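Local coordinates for protein beta-Lactamase/D-Alanine Carboxypeptidase (Pseudomonas syringae pv. tomato, PDB 5EVI) that probably hydrolyses beta-lactam antibiotics to substituted beta-amino acids, as a member of the serine-dependent class C beta-lactamase family, at residues I34-H39 with R358-A363; L186-T191 with I236-A241; T313-K318 with Y328-A333. All blocks are in the same frame, centred on the assembly; numbering follows the deposited sequence. Where two conformers were deposited one is given.

Interactions 1 and 3 both involve the main antiparallel sheet; interaction 2 packs a loop on helix 232-243, which lies on that sheet. Interaction 1 sets the C-terminal helix 349-363 against strand 31-38, and interaction 3 pairs two further strands; their centres are about 12 Å apart, and the two contacts meet where L360 CD1 lies 3.9 Å from W315 CH2. Helix 232-243 occupies the other face: E240 OE2 is 2.8 Å from T37 OG1 of interaction 1, a probable hydrogen bond, and V239 CG1 is 3.7 Å from F331 CB of interaction 3. K318 of interaction 3, its side chain about 3 Å from a bound sulfate, probably belongs to the active site with S68, K71 and Y154.

Interaction 1: I34-H39 with R358-A363; sequences IAITRH and RILQHA
I36 lays both of its branches over the helix segment 358-363. Its CD1 presses on CG2 of I359 at 3.4 Å, tighter than usual for two carbons, the two side chains crossing at a slant. Its other branch serves different partners: CG2, anti to the backbone N (chi1 of I36 is -52°, which leaves CG1 beside that N), passes CD2 of L360 at 3.8 Å as the two side chains run in opposite directions, and touches CB of A363 more loosely at 4.4 Å. One turn earlier on the helix, I359 also stretches its CD1 toward I34, whose own CD1 meets it tip to tip at 4.0 Å. At the end of the strand R38 bends at chi2 and chi3, bringing NE to 4.0 Å from O of A363, too far for more than a loose electrostatic approach.

Strand 34-38 and helix 358-363 run at 39° to each other, their axes 10.2 Å apart at the closest. I34 and I36 thus face the C-terminal helix, while the alternate residues A35 and T37 turn to helix 232-243. V16 of the N-terminal helix 9-20 closes over I34 and I359, and I339 of the neighbouring strand lies under I359 and L360. With branched aliphatic groups carrying the buried part, the terminal helix is held on the sheet by shape and exclusion of water, and charge appears at the margin.

Interaction 2: L186-T191 with I236-A241; sequences LGLNST and IRFVEA
The guanidinium of R237 has G187 over one face: CA of G187 stands 3.6 Å above the plane, displaced toward the rim, and O of G187 lies over the same face, 3.3 Å from NE of R237 at an angle too poor for a hydrogen bond. O of L186, hydrogen-bonded to OH of Y248, lies oblique to the guanidinium plane, 2.7 Å from NH1 of R237. Against the F238 ring the leucine methyls likewise come in obliquely. CD1 of L186 is 3.8 Å from CE1 of F238, and CD1 of L188 is 3.9 Å from CB of F238, the methylene that carries the ring; F73 stacks on F238.

With CG of R237 anti to the backbone N (chi1 -164°), the methylene chain runs past L188, with CD2 of L188 3.6 Å from CD of R237; a bend at chi3 then turns the head onto the glycine. G187 ends helix 174-186 in a Schellman motif with phi of 76°, a conformation that favours glycine, and its lack of a side chain lets the arginine lie close. L256 of helix 250-258 completes the apolar side around L186 and F238.

The contact therefore divides by chemistry: the buried leucines and phenylalanine pack helix to loop, while the exposed arginine lays its cation beside carbonyls at a helix C-terminus, whose partial negative charge would favour it.

Interaction 3: T313-K318 with Y328-A333; sequences TAWVNK and YVAFIA
W315 and Y328 cross at about a right angle on one face of a beta hairpin, strands 315-321 and 326-332 of the central antiparallel sheet. The indole NE1 of W315 donates to OH of Y328 at 3.1 Å, the oxygen lying only 2° out of the indole plane. The methyl of A330 fits obliquely against the same indole, 3.5 Å from CZ2 of W315, while CD1 of I332 comes to 3.8 Å from CE3 of W315. The amide of N317 stands steeply to the tyrosine ring, the planes 79° apart, its ND2 at the ring's edge; the 2.5 Å between N317 ND2 and Y328 OH is too short to be trusted in detail, and ND2 also makes a weak hydrogen bond to OD1 of N291. Chi1 of N317 sets CG between its backbone N and carbonyl carbon, so that ND2 points across to the tyrosine hydroxyl of the partner strand.

On the opposite face of the hairpin, V316 sits over one face of the F331 ring: its CB is 4.0 Å from the ring centroid and 20° off the normal, a CH-pi contact. This side looks onto helix 232-243, whereas helix 349-363 backs W315 and Y328.

V316 and F331, and likewise K318 and V329, are hydrogen-bonded pairs, with N317 and A330 the non-hydrogen-bonded pair between them. K318 shares this second face but leads its amine away, to OH of Y154 and a sulfate, consistent with the lysine of the KTG-type motif in the active site. Beyond the strand ends a water bridges the backbones, 2.7 Å from O of A314 and accepting from N of A333 at 2.9 Å.

Interaction 1: I34-H39 with R358-A363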
ATOM      1  N   ILE D  34      -7.949  -8.742 -12.025  1.00 20.76           N
ATOM      2  CA  ILE D  34      -8.044  -7.292 -12.308  1.00 20.81           C
ATOM      3  C   ILE D  34      -9.443  -6.822 -11.907  1.00 20.86           C
ATOM      4  O   ILE D  34     -10.425  -7.436 -12.309  1.00 21.70           O
ATOM      5  CB  ILE D  34      -7.794  -7.009 -13.812  1.00 20.87           C
ATOM      6  CG1 ILE D  34      -6.377  -7.420 -14.213  1.00 21.24           C
ATOM      7  CG2 ILE D  34      -8.048  -5.540 -14.164  1.00 20.86           C
ATOM      8  CD1 ILE D  34      -6.116  -7.463 -15.710  1.00 21.15           C
ATOM      9  N   ALA D  35      -9.517  -5.779 -11.086  1.00 20.87           N
ATOM     10  CA  ALA D  35     -10.759  -5.054 -10.796  1.00 21.24           C
ATOM     11  C   ALA D  35     -10.657  -3.651 -11.381  1.00 21.59           C
ATOM     12  O   ALA D  35      -9.620  -3.019 -11.237  1.00 21.99           O
ATOM     13  CB  ALA D  35     -10.952  -4.963  -9.297  1.00 21.56           C
ATOM     14  N   ILE D  36     -11.725  -3.173 -12.021  1.00 22.31           N
ATOM     15  CA  ILE D  36     -11.827  -1.777 -12.470  1.00 22.88           C
ATOM     16  C   ILE D  36     -13.090  -1.146 -11.895  1.00 23.16           C
ATOM     17  O   ILE D  36     -14.139  -1.782 -11.868  1.00 23.11           O
ATOM     18  CB  ILE D  36     -11.871  -1.666 -14.016  1.00 23.48           C
ATOM     19  CG1 ILE D  36     -10.707  -2.435 -14.647  1.00 24.09           C
ATOM     20  CG2 ILE D  36     -11.824  -0.196 -14.452  1.00 23.96           C
ATOM     21  CD1 ILE D  36     -10.825  -2.593 -16.150  1.00 24.44           C
ATOM     22  N   THR D  37     -12.995   0.112 -11.460  1.00 23.35           N
ATOM     23  CA  THR D  37     -14.171   0.842 -10.990  1.00 23.61           C
ATOM     24  C   THR D  37     -14.258   2.132 -11.812  1.00 24.17           C
ATOM     25  O   THR D  37     -13.242   2.774 -12.073  1.00 23.13           O
ATOM     26  CB  THR D  37     -14.170   1.052  -9.459  1.00 23.32           C
ATOM     27  OG1 THR D  37     -15.393   1.689  -9.045  1.00 23.35           O
ATOM     28  CG2 THR D  37     -12.946   1.838  -8.986  1.00 23.33           C
ATOM     29  N   ARG D  38     -15.472   2.447 -12.270  1.00 24.37           N
ATOM     30  CA  ARG D  38     -15.723   3.589 -13.153  1.00 26.08           C
ATOM     31  C   ARG D  38     -17.091   4.151 -12.759  1.00 26.39           C
ATOM     32  O   ARG D  38     -18.122   3.512 -13.019  1.00 24.51           O
ATOM     33  CB  ARG D  38     -15.710   3.138 -14.625  1.00 27.39           C
ATOM     34  CG  ARG D  38     -14.881   4.014 -15.551  1.00 29.42           C
ATOM     35  CD  ARG D  38     -15.656   5.195 -16.132  1.00 29.84           C
ATOM     36  NE  ARG D  38     -16.400   4.821 -17.329  1.00 31.40           N
ATOM     37  CZ  ARG D  38     -17.003   5.669 -18.168  1.00 31.88           C
ATOM     38  NH1 ARG D  38     -17.646   5.187 -19.229  1.00 32.33           N
ATOM     39  NH2 ARG D  38     -16.961   6.992 -17.977  1.00 32.21           N
ATOM     40  N   HIS D  39     -17.087   5.314 -12.107  1.00 27.03           N
ATOM     41  CA  HIS D  39     -18.304   5.930 -11.544  1.00 28.76           C
ATOM     42  C   HIS D  39     -19.117   4.963 -10.676  1.00 29.33           C
ATOM     43  O   HIS D  39     -20.347   4.914 -10.769  1.00 29.17           O
ATOM     44  CB  HIS D  39     -19.171   6.528 -12.664  1.00 29.56           C
ATOM     45  CG  HIS D  39     -18.475   7.589 -13.457  1.00 30.28           C
ATOM     46  ND1 HIS D  39     -18.136   8.812 -12.924  1.00 31.37           N
ATOM     47  CD2 HIS D  39     -18.048   7.608 -14.740  1.00 31.37           C
ATOM     48  CE1 HIS D  39     -17.517   9.536 -13.842  1.00 30.98           C
ATOM     49  NE2 HIS D  39     -17.463   8.833 -14.957  1.00 31.23           N
ATOM     50  N   ARG D 358      -2.811   1.466 -19.684  1.00 24.31           N
ATOM     51  CA  ARG D 358      -3.474   1.125 -20.955  1.00 24.68           C
ATOM     52  C   ARG D 358      -4.928   0.721 -20.735  1.00 24.03           C
ATOM     53  O   ARG D 358      -5.842   1.196 -21.443  1.00 23.82           O
ATOM     54  CB  ARG D 358      -2.716   0.016 -21.703  1.00 26.21           C
ATOM     55  CG  ARG D 358      -1.491   0.521 -22.451  1.00 27.15           C
ATOM     56  CD  ARG D 358      -0.284  -0.393 -22.335  1.00 28.92           C
ATOM     57  NE  ARG D 358      -0.296  -1.523 -23.257  1.00 30.17           N
ATOM     58  CZ  ARG D 358       0.553  -1.728 -24.279  1.00 31.18           C
ATOM     59  NH1 ARG D 358       0.405  -2.825 -25.016  1.00 31.65           N
ATOM     60  NH2 ARG D 358       1.531  -0.866 -24.596  1.00 31.25           N
ATOM     61  N   ILE D 359      -5.142  -0.156 -19.762  1.00 23.01           N
ATOM     62  CA  ILE D 359      -6.498  -0.590 -19.404  1.00 22.62           C
ATOM     63  C   ILE D 359      -7.404   0.587 -19.021  1.00 22.52           C
ATOM     64  O   ILE D 359      -8.550   0.661 -19.497  1.00 21.75           O
ATOM     65  CB  ILE D 359      -6.491  -1.644 -18.275  1.00 22.49           C
ATOM     66  CG1 ILE D 359      -5.913  -2.969 -18.789  1.00 23.16           C
ATOM     67  CG2 ILE D 359      -7.891  -1.825 -17.716  1.00 22.24           C
ATOM     68  CD1 ILE D 359      -5.687  -4.007 -17.698  1.00 23.43           C
ATOM     69  N   LEU D 360      -6.905   1.482 -18.171  1.00 22.32           N
ATOM     70  CA  LEU D 360      -7.698   2.644 -17.736  1.00 22.60           C
ATOM     71  C   LEU D 360      -7.896   3.634 -18.883  1.00 22.86           C
ATOM     72  O   LEU D 360      -8.964   4.246 -18.990  1.00 23.30           O
ATOM     73  CB  LEU D 360      -7.113   3.312 -16.467  1.00 22.72           C
ATOM     74  CG  LEU D 360      -7.345   2.599 -15.110  1.00 23.21           C
ATOM     75  CD1 LEU D 360      -7.063   3.551 -13.948  1.00 23.35           C
ATOM     76  CD2 LEU D 360      -8.758   2.041 -14.987  1.00 23.73           C
ATOM     77  N   GLN D 361      -6.902   3.758 -19.767  1.00 23.13           N
ATOM     78  CA  GLN D 361      -7.113   4.464 -21.031  1.00 23.57           C
ATOM     79  C   GLN D 361      -8.231   3.786 -21.859  1.00 22.89           C
ATOM     80  O   GLN D 361      -9.065   4.492 -22.403  1.00 22.90           O
ATOM     81  CB  GLN D 361      -5.823   4.589 -21.835  1.00 24.14           C
ATOM     82  CG  GLN D 361      -5.943   5.507 -23.037  1.00 24.66           C
ATOM     83  CD  GLN D 361      -4.602   5.874 -23.629  1.00 25.05           C
ATOM     84  OE1 GLN D 361      -4.293   7.053 -23.787  1.00 25.21           O
ATOM     85  NE2 GLN D 361      -3.780   4.863 -23.933  1.00 25.56           N
ATOM     86  N   HIS D 362      -8.273   2.444 -21.910  1.00 21.47           N
ATOM     87  CA  HIS D 362      -9.367   1.732 -22.614  1.00 21.34           C
ATOM     88  C   HIS D 362     -10.728   1.951 -21.929  1.00 20.78           C
ATOM     89  O   HIS D 362     -11.744   2.022 -22.618  1.00 21.05           O
ATOM     90  CB  HIS D 362      -9.189   0.197 -22.678  1.00 21.22           C
ATOM     91  CG  HIS D 362      -7.951  -0.289 -23.360  1.00 21.56           C
ATOM     92  ND1 HIS D 362      -7.477   0.235 -24.544  1.00 21.41           N
ATOM     93  CD2 HIS D 362      -7.133  -1.326 -23.057  1.00 21.66           C
ATOM     94  CE1 HIS D 362      -6.387  -0.421 -24.905  1.00 21.73           C
ATOM     95  NE2 HIS D 362      -6.157  -1.365 -24.018  1.00 21.66           N
ATOM     96  N   ALA D 363     -10.762   1.976 -20.589  1.00 19.86           N
ATOM     97  CA  ALA D 363     -12.025   2.098 -19.843  1.00 20.00           C
ATOM     98  C   ALA D 363     -12.709   3.463 -19.992  1.00 20.45           C
ATOM     99  O   ALA D 363     -13.942   3.533 -20.156  1.00 19.71           O
ATOM    100  CB  ALA D 363     -11.816   1.767 -18.361  1.00 19.58           C
TER

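Interaction 2: L186-T191 with I236-A241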
ATOM      1  N   LEU D 186     -14.445  -0.682   7.320  1.00 32.44           N
ATOM      2  CA  LEU D 186     -14.404  -0.382   5.877  1.00 33.65           C
ATOM      3  C   LEU D 186     -15.268  -1.299   5.004  1.00 34.94           C
ATOM      4  O   LEU D 186     -15.387  -1.055   3.805  1.00 35.42           O
ATOM      5  CB  LEU D 186     -12.959  -0.417   5.367  1.00 33.34           C
ATOM      6  CG  LEU D 186     -12.067   0.713   5.884  1.00 33.63           C
ATOM      7  CD1 LEU D 186     -10.608   0.435   5.561  1.00 34.28           C
ATOM      8  CD2 LEU D 186     -12.488   2.062   5.313  1.00 33.78           C
ATOM      9  N   GLY D 187     -15.854  -2.346   5.581  1.00 35.81           N
ATOM     10  CA  GLY D 187     -16.626  -3.313   4.818  1.00 37.87           C
ATOM     11  C   GLY D 187     -15.771  -4.277   4.010  1.00 39.21           C
ATOM     12  O   GLY D 187     -16.249  -4.845   3.031  1.00 38.28           O
ATOM     13  N   LEU D 188     -14.516  -4.460   4.424  1.00 40.99           N
ATOM     14  CA  LEU D 188     -13.608  -5.428   3.812  1.00 42.73           C
ATOM     15  C   LEU D 188     -13.619  -6.720   4.625  1.00 44.45           C
ATOM     16  O   LEU D 188     -12.871  -6.853   5.595  1.00 44.51           O
ATOM     17  CB  LEU D 188     -12.186  -4.863   3.756  1.00 43.16           C
ATOM     18  CG  LEU D 188     -11.973  -3.530   3.033  1.00 43.65           C
ATOM     19  CD1 LEU D 188     -10.483  -3.299   2.814  1.00 44.29           C
ATOM     20  CD2 LEU D 188     -12.722  -3.490   1.711  1.00 43.91           C
ATOM     21  N   ASN D 189     -14.466  -7.663   4.218  1.00 45.21           N
ATOM     22  CA  ASN D 189     -14.685  -8.905   4.964  1.00 46.66           C
ATOM     23  C   ASN D 189     -14.049 -10.147   4.297  1.00 45.97           C
ATOM     24  O   ASN D 189     -14.495 -11.279   4.502  1.00 45.68           O
ATOM     25  CB  ASN D 189     -16.188  -9.078   5.228  1.00 47.82           C
ATOM     26  CG  ASN D 189     -16.764  -7.940   6.060  1.00 49.22           C
ATOM     27  OD1 ASN D 189     -17.594  -7.163   5.583  1.00 51.00           O
ATOM     28  ND2 ASN D 189     -16.305  -7.820   7.307  1.00 49.82           N
ATOM     29  N   SER D 190     -13.006  -9.921   3.500  1.00 44.30           N
ATOM     30  CA  SER D 190     -12.073 -10.975   3.099  1.00 44.35           C
ATOM     31  C   SER D 190     -10.633 -10.462   2.955  1.00 44.42           C
ATOM     32  O   SER D 190      -9.868 -10.972   2.128  1.00 45.84           O
ATOM     33  CB  SER D 190     -12.526 -11.643   1.804  1.00 44.64           C
ATOM     34  OG  SER D 190     -11.675 -12.743   1.512  1.00 44.23           O
ATOM     35  N   THR D 191     -10.273  -9.478   3.776  1.00 42.61           N
ATOM     36  CA  THR D 191      -8.929  -8.924   3.842  1.00 42.56           C
ATOM     37  C   THR D 191      -8.352  -9.320   5.198  1.00 43.52           C
ATOM     38  O   THR D 191      -8.997  -9.114   6.220  1.00 44.06           O
ATOM     39  CB  THR D 191      -8.974  -7.392   3.697  1.00 41.28           C
ATOM     40  OG1 THR D 191      -9.578  -7.064   2.442  1.00 39.76           O
ATOM     41  CG2 THR D 191      -7.580  -6.781   3.751  1.00 40.98           C
ATOM     42  N   ILE D 236     -10.673  -3.402  -4.456  1.00 60.09           N
ATOM     43  CA  ILE D 236     -11.366  -2.376  -5.257  1.00 56.79           C
ATOM     44  C   ILE D 236     -12.407  -1.594  -4.431  1.00 54.83           C
ATOM     45  O   ILE D 236     -12.699  -0.439  -4.742  1.00 52.36           O
ATOM     46  CB  ILE D 236     -11.992  -2.969  -6.551  1.00 56.99           C
ATOM     47  CG1 ILE D 236     -12.322  -1.877  -7.586  1.00 57.27           C
ATOM     48  CG2 ILE D 236     -13.237  -3.791  -6.249  1.00 56.64           C
ATOM     49  CD1 ILE D 236     -11.120  -1.161  -8.166  1.00 57.16           C
ATOM     50  N   ARG D 237     -12.956  -2.222  -3.389  1.00 52.35           N
ATOM     51  CA  ARG D 237     -13.825  -1.529  -2.419  1.00 51.60           C
ATOM     52  C   ARG D 237     -13.034  -0.498  -1.608  1.00 47.85           C
ATOM     53  O   ARG D 237     -13.529   0.601  -1.352  1.00 45.58           O
ATOM     54  CB  ARG D 237     -14.498  -2.530  -1.469  1.00 53.63           C
ATOM     55  CG  ARG D 237     -15.691  -1.982  -0.697  1.00 56.38           C
ATOM     56  CD  ARG D 237     -16.084  -2.908   0.445  1.00 57.88           C
ATOM     57  NE  ARG D 237     -17.517  -2.872   0.736  1.00 61.14           N
ATOM     58  CZ  ARG D 237     -18.141  -1.982   1.518  1.00 63.05           C
ATOM     59  NH1 ARG D 237     -17.482  -0.991   2.126  1.00 64.01           N
ATOM     60  NH2 ARG D 237     -19.458  -2.079   1.691  1.00 63.86           N
ATOM     61  N   PHE D 238     -11.817  -0.867  -1.204  1.00 44.20           N
ATOM     62  CA  PHE D 238     -10.908   0.056  -0.527  1.00 42.23           C
ATOM     63  C   PHE D 238     -10.493   1.209  -1.443  1.00 40.81           C
ATOM     64  O   PHE D 238     -10.343   2.333  -0.980  1.00 38.67           O
ATOM     65  CB  PHE D 238      -9.673  -0.683  -0.004  1.00 41.64           C
ATOM     66  CG  PHE D 238      -8.758   0.169   0.838  1.00 41.18           C
ATOM     67  CD1 PHE D 238      -9.234   0.813   1.977  1.00 40.71           C
ATOM     68  CD2 PHE D 238      -7.415   0.314   0.505  1.00 41.23           C
ATOM     69  CE1 PHE D 238      -8.392   1.594   2.759  1.00 40.77           C
ATOM     70  CE2 PHE D 238      -6.568   1.092   1.285  1.00 40.65           C
ATOM     71  CZ  PHE D 238      -7.057   1.733   2.414  1.00 40.24           C
ATOM     72  N   VAL D 239     -10.305   0.921  -2.732  1.00 40.68           N
ATOM     73  CA  VAL D 239     -10.070   1.967  -3.745  1.00 41.40           C
ATOM     74  C   VAL D 239     -11.298   2.889  -3.865  1.00 41.82           C
ATOM     75  O   VAL D 239     -11.161   4.113  -3.948  1.00 41.88           O
ATOM     76  CB  VAL D 239      -9.695   1.359  -5.122  1.00 41.05           C
ATOM     77  CG1 VAL D 239      -9.675   2.420  -6.222  1.00 42.36           C
ATOM     78  CG2 VAL D 239      -8.343   0.670  -5.045  1.00 40.63           C
ATOM     79  N   GLU D 240     -12.491   2.298  -3.870  1.00 41.95           N
ATOM     80  CA  GLU D 240     -13.732   3.077  -3.866  1.00 43.51           C
ATOM     81  C   GLU D 240     -13.929   3.906  -2.584  1.00 43.02           C
ATOM     82  O   GLU D 240     -14.474   5.012  -2.645  1.00 42.46           O
ATOM     83  CB  GLU D 240     -14.940   2.182  -4.139  1.00 44.69           C
ATOM     84  CG  GLU D 240     -15.032   1.792  -5.604  1.00 46.12           C
ATOM     85  CD  GLU D 240     -16.132   0.794  -5.893  1.00 48.03           C
ATOM     86  OE1 GLU D 240     -17.159   0.780  -5.177  1.00 50.24           O
ATOM     87  OE2 GLU D 240     -15.967   0.020  -6.855  1.00 48.85           O
ATOM     88  N   ALA D 241     -13.469   3.383  -1.447  1.00 42.87           N
ATOM     89  CA  ALA D 241     -13.418   4.158  -0.198  1.00 42.96           C
ATOM     90  C   ALA D 241     -12.542   5.407  -0.351  1.00 42.68           C
ATOM     91  O   ALA D 241     -12.922   6.486   0.100  1.00 40.69           O
ATOM     92  CB  ALA D 241     -12.921   3.299   0.963  1.00 42.66           C
TER

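Interaction 3: T313-K318 with Y328-A333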
ATOM      1  N   THR D 313      -7.810  15.238  -8.816  1.00 24.65           N
ATOM      2  CA  THR D 313      -7.372  14.986 -10.189  1.00 24.69           C
ATOM      3  C   THR D 313      -6.074  14.154 -10.276  1.00 23.81           C
ATOM      4  O   THR D 313      -5.663  13.794 -11.376  1.00 23.41           O
ATOM      5  CB  THR D 313      -7.145  16.322 -10.934  1.00 24.83           C
ATOM      6  OG1 THR D 313      -6.289  17.158 -10.148  1.00 24.46           O
ATOM      7  CG2 THR D 313      -8.448  17.034 -11.185  1.00 25.14           C
ATOM      8  N   ALA D 314      -5.435  13.852  -9.138  1.00 22.98           N
ATOM      9  CA  ALA D 314      -4.104  13.221  -9.135  1.00 22.61           C
ATOM     10  C   ALA D 314      -4.205  11.716  -9.266  1.00 22.19           C
ATOM     11  O   ALA D 314      -5.048  11.100  -8.622  1.00 23.05           O
ATOM     12  CB  ALA D 314      -3.349  13.549  -7.856  1.00 22.62           C
ATOM     13  N   TRP D 315      -3.304  11.141 -10.052  1.00 21.65           N
ATOM     14  CA  TRP D 315      -3.107   9.689 -10.120  1.00 20.88           C
ATOM     15  C   TRP D 315      -2.436   9.183  -8.838  1.00 19.97           C
ATOM     16  O   TRP D 315      -1.233   9.352  -8.643  1.00 19.14           O
ATOM     17  CB  TRP D 315      -2.264   9.344 -11.352  1.00 21.46           C
ATOM     18  CG  TRP D 315      -2.003   7.896 -11.589  1.00 21.82           C
ATOM     19  CD1 TRP D 315      -1.086   7.092 -10.952  1.00 21.90           C
ATOM     20  CD2 TRP D 315      -2.615   7.083 -12.595  1.00 22.51           C
ATOM     21  NE1 TRP D 315      -1.123   5.828 -11.482  1.00 22.38           N
ATOM     22  CE2 TRP D 315      -2.052   5.792 -12.492  1.00 22.52           C
ATOM     23  CE3 TRP D 315      -3.609   7.316 -13.553  1.00 22.93           C
ATOM     24  CZ2 TRP D 315      -2.452   4.730 -13.315  1.00 22.97           C
ATOM     25  CZ3 TRP D 315      -4.015   6.256 -14.379  1.00 22.97           C
ATOM     26  CH2 TRP D 315      -3.433   4.978 -14.254  1.00 22.81           C
ATOM     27  N   VAL D 316      -3.217   8.553  -7.972  1.00 19.60           N
ATOM     28  CA  VAL D 316      -2.714   8.054  -6.703  1.00 19.94           C
ATOM     29  C   VAL D 316      -2.505   6.559  -6.851  1.00 19.64           C
ATOM     30  O   VAL D 316      -3.414   5.830  -7.281  1.00 18.65           O
ATOM     31  CB  VAL D 316      -3.689   8.320  -5.546  1.00 20.33           C
ATOM     32  CG1 VAL D 316      -3.085   7.846  -4.215  1.00 20.69           C
ATOM     33  CG2 VAL D 316      -4.075   9.793  -5.507  1.00 20.75           C
ATOM     34  N   ASN D 317      -1.309   6.099  -6.494  1.00 19.16           N
ATOM     35  CA  ASN D 317      -0.976   4.697  -6.661  1.00 19.08           C
ATOM     36  C   ASN D 317      -0.114   4.108  -5.555  1.00 18.53           C
ATOM     37  O   ASN D 317       0.486   4.831  -4.773  1.00 18.55           O
ATOM     38  CB  ASN D 317      -0.346   4.439  -8.050  1.00 19.11           C
ATOM     39  CG  ASN D 317       1.061   4.999  -8.200  1.00 19.44           C
ATOM     40  OD1 ASN D 317       1.612   5.654  -7.306  1.00 20.79           O
ATOM     41  ND2 ASN D 317       1.667   4.708  -9.330  1.00 18.91           N
ATOM     42  N   LYS D 318      -0.078   2.773  -5.507  1.00 17.86           N
ATOM     43  CA  LYS D 318       0.880   2.056  -4.693  1.00 17.23           C
ATOM     44  C   LYS D 318       1.208   0.706  -5.335  1.00 17.76           C
ATOM     45  O   LYS D 318       0.292  -0.070  -5.668  1.00 17.15           O
ATOM     46  CB  LYS D 318       0.336   1.876  -3.274  1.00 17.11           C
ATOM     47  CG  LYS D 318       1.301   1.289  -2.252  1.00 17.05           C
ATOM     48  CD  LYS D 318       2.415   2.259  -1.860  1.00 17.00           C
ATOM     49  CE  LYS D 318       3.568   1.539  -1.175  1.00 16.82           C
ATOM     50  NZ  LYS D 318       4.593   0.983  -2.108  1.00 16.63           N
ATOM     51  N   TYR D 328      -0.637  -3.978  -7.973  1.00 17.02           N
ATOM     52  CA  TYR D 328      -0.646  -2.545  -8.235  1.00 17.30           C
ATOM     53  C   TYR D 328      -2.043  -1.938  -8.059  1.00 17.32           C
ATOM     54  O   TYR D 328      -3.033  -2.476  -8.575  1.00 17.23           O
ATOM     55  CB  TYR D 328      -0.116  -2.264  -9.642  1.00 17.45           C
ATOM     56  CG  TYR D 328       0.027  -0.790  -9.995  1.00 17.63           C
ATOM     57  CD1 TYR D 328       0.964   0.004  -9.346  1.00 17.92           C
ATOM     58  CD2 TYR D 328      -0.764  -0.194 -10.996  1.00 17.85           C
ATOM     59  CE1 TYR D 328       1.107   1.349  -9.652  1.00 17.57           C
ATOM     60  CE2 TYR D 328      -0.600   1.158 -11.335  1.00 17.70           C
ATOM     61  CZ  TYR D 328       0.336   1.916 -10.646  1.00 17.87           C
ATOM     62  OH  TYR D 328       0.505   3.248 -10.948  1.00 17.25           O
ATOM     63  N   VAL D 329      -2.106  -0.819  -7.329  0.58 17.26           N
ATOM     64  CA  VAL D 329      -3.353  -0.055  -7.145  0.58 17.53           C
ATOM     65  C   VAL D 329      -3.169   1.312  -7.804  0.58 17.30           C
ATOM     66  O   VAL D 329      -2.088   1.892  -7.728  0.58 17.38           O
ATOM     67  CB  VAL D 329      -3.684   0.169  -5.646  0.58 17.81           C
ATOM     68  CG1 VAL D 329      -4.936   1.030  -5.483  0.58 17.93           C
ATOM     69  CG2 VAL D 329      -3.856  -1.161  -4.935  0.58 18.04           C
ATOM     70  N   ALA D 330      -4.208   1.825  -8.455  1.00 17.25           N
ATOM     71  CA  ALA D 330      -4.169   3.202  -8.982  1.00 17.53           C
ATOM     72  C   ALA D 330      -5.586   3.769  -9.081  1.00 18.04           C
ATOM     73  O   ALA D 330      -6.522   3.016  -9.353  1.00 18.05           O
ATOM     74  CB  ALA D 330      -3.483   3.213 -10.338  1.00 17.39           C
ATOM     75  N   PHE D 331      -5.743   5.066  -8.836  1.00 18.77           N
ATOM     76  CA  PHE D 331      -7.055   5.736  -8.952  1.00 19.75           C
ATOM     77  C   PHE D 331      -6.941   7.260  -9.160  1.00 20.78           C
ATOM     78  O   PHE D 331      -5.887   7.848  -8.928  1.00 20.12           O
ATOM     79  CB  PHE D 331      -7.973   5.380  -7.759  1.00 20.12           C
ATOM     80  CG  PHE D 331      -7.398   5.699  -6.404  1.00 20.43           C
ATOM     81  CD1 PHE D 331      -7.781   6.858  -5.718  1.00 20.80           C
ATOM     82  CD2 PHE D 331      -6.484   4.832  -5.791  1.00 20.59           C
ATOM     83  CE1 PHE D 331      -7.255   7.159  -4.463  1.00 21.09           C
ATOM     84  CE2 PHE D 331      -5.943   5.143  -4.546  1.00 21.09           C
ATOM     85  CZ  PHE D 331      -6.325   6.302  -3.875  1.00 20.82           C
ATOM     86  N   ILE D 332      -8.006   7.856  -9.696  1.00 22.30           N
ATOM     87  CA  ILE D 332      -8.139   9.314  -9.813  1.00 23.91           C
ATOM     88  C   ILE D 332      -9.544   9.652  -9.295  1.00 25.03           C
ATOM     89  O   ILE D 332     -10.538   9.255  -9.918  1.00 25.55           O
ATOM     90  CB  ILE D 332      -7.982   9.829 -11.252  1.00 24.16           C
ATOM     91  CG1 ILE D 332      -6.610   9.473 -11.824  1.00 25.38           C
ATOM     92  CG2 ILE D 332      -8.210  11.345 -11.307  1.00 23.97           C
ATOM     93  CD1 ILE D 332      -6.480   9.774 -13.308  1.00 25.92           C
ATOM     94  N   ALA D 333      -9.613  10.379  -8.180  1.00 25.99           N
ATOM     95  CA  ALA D 333     -10.876  10.566  -7.442  1.00 27.86           C
ATOM     96  C   ALA D 333     -11.936  11.343  -8.231  1.00 29.53           C
ATOM     97  O   ALA D 333     -13.119  11.003  -8.180  1.00 29.01           O
ATOM     98  CB  ALA D 333     -10.631  11.233  -6.090  1.00 27.87           C
TER
HETATM   99  O   HOH W   1      -7.174  11.360  -6.935  1.00 21.46           O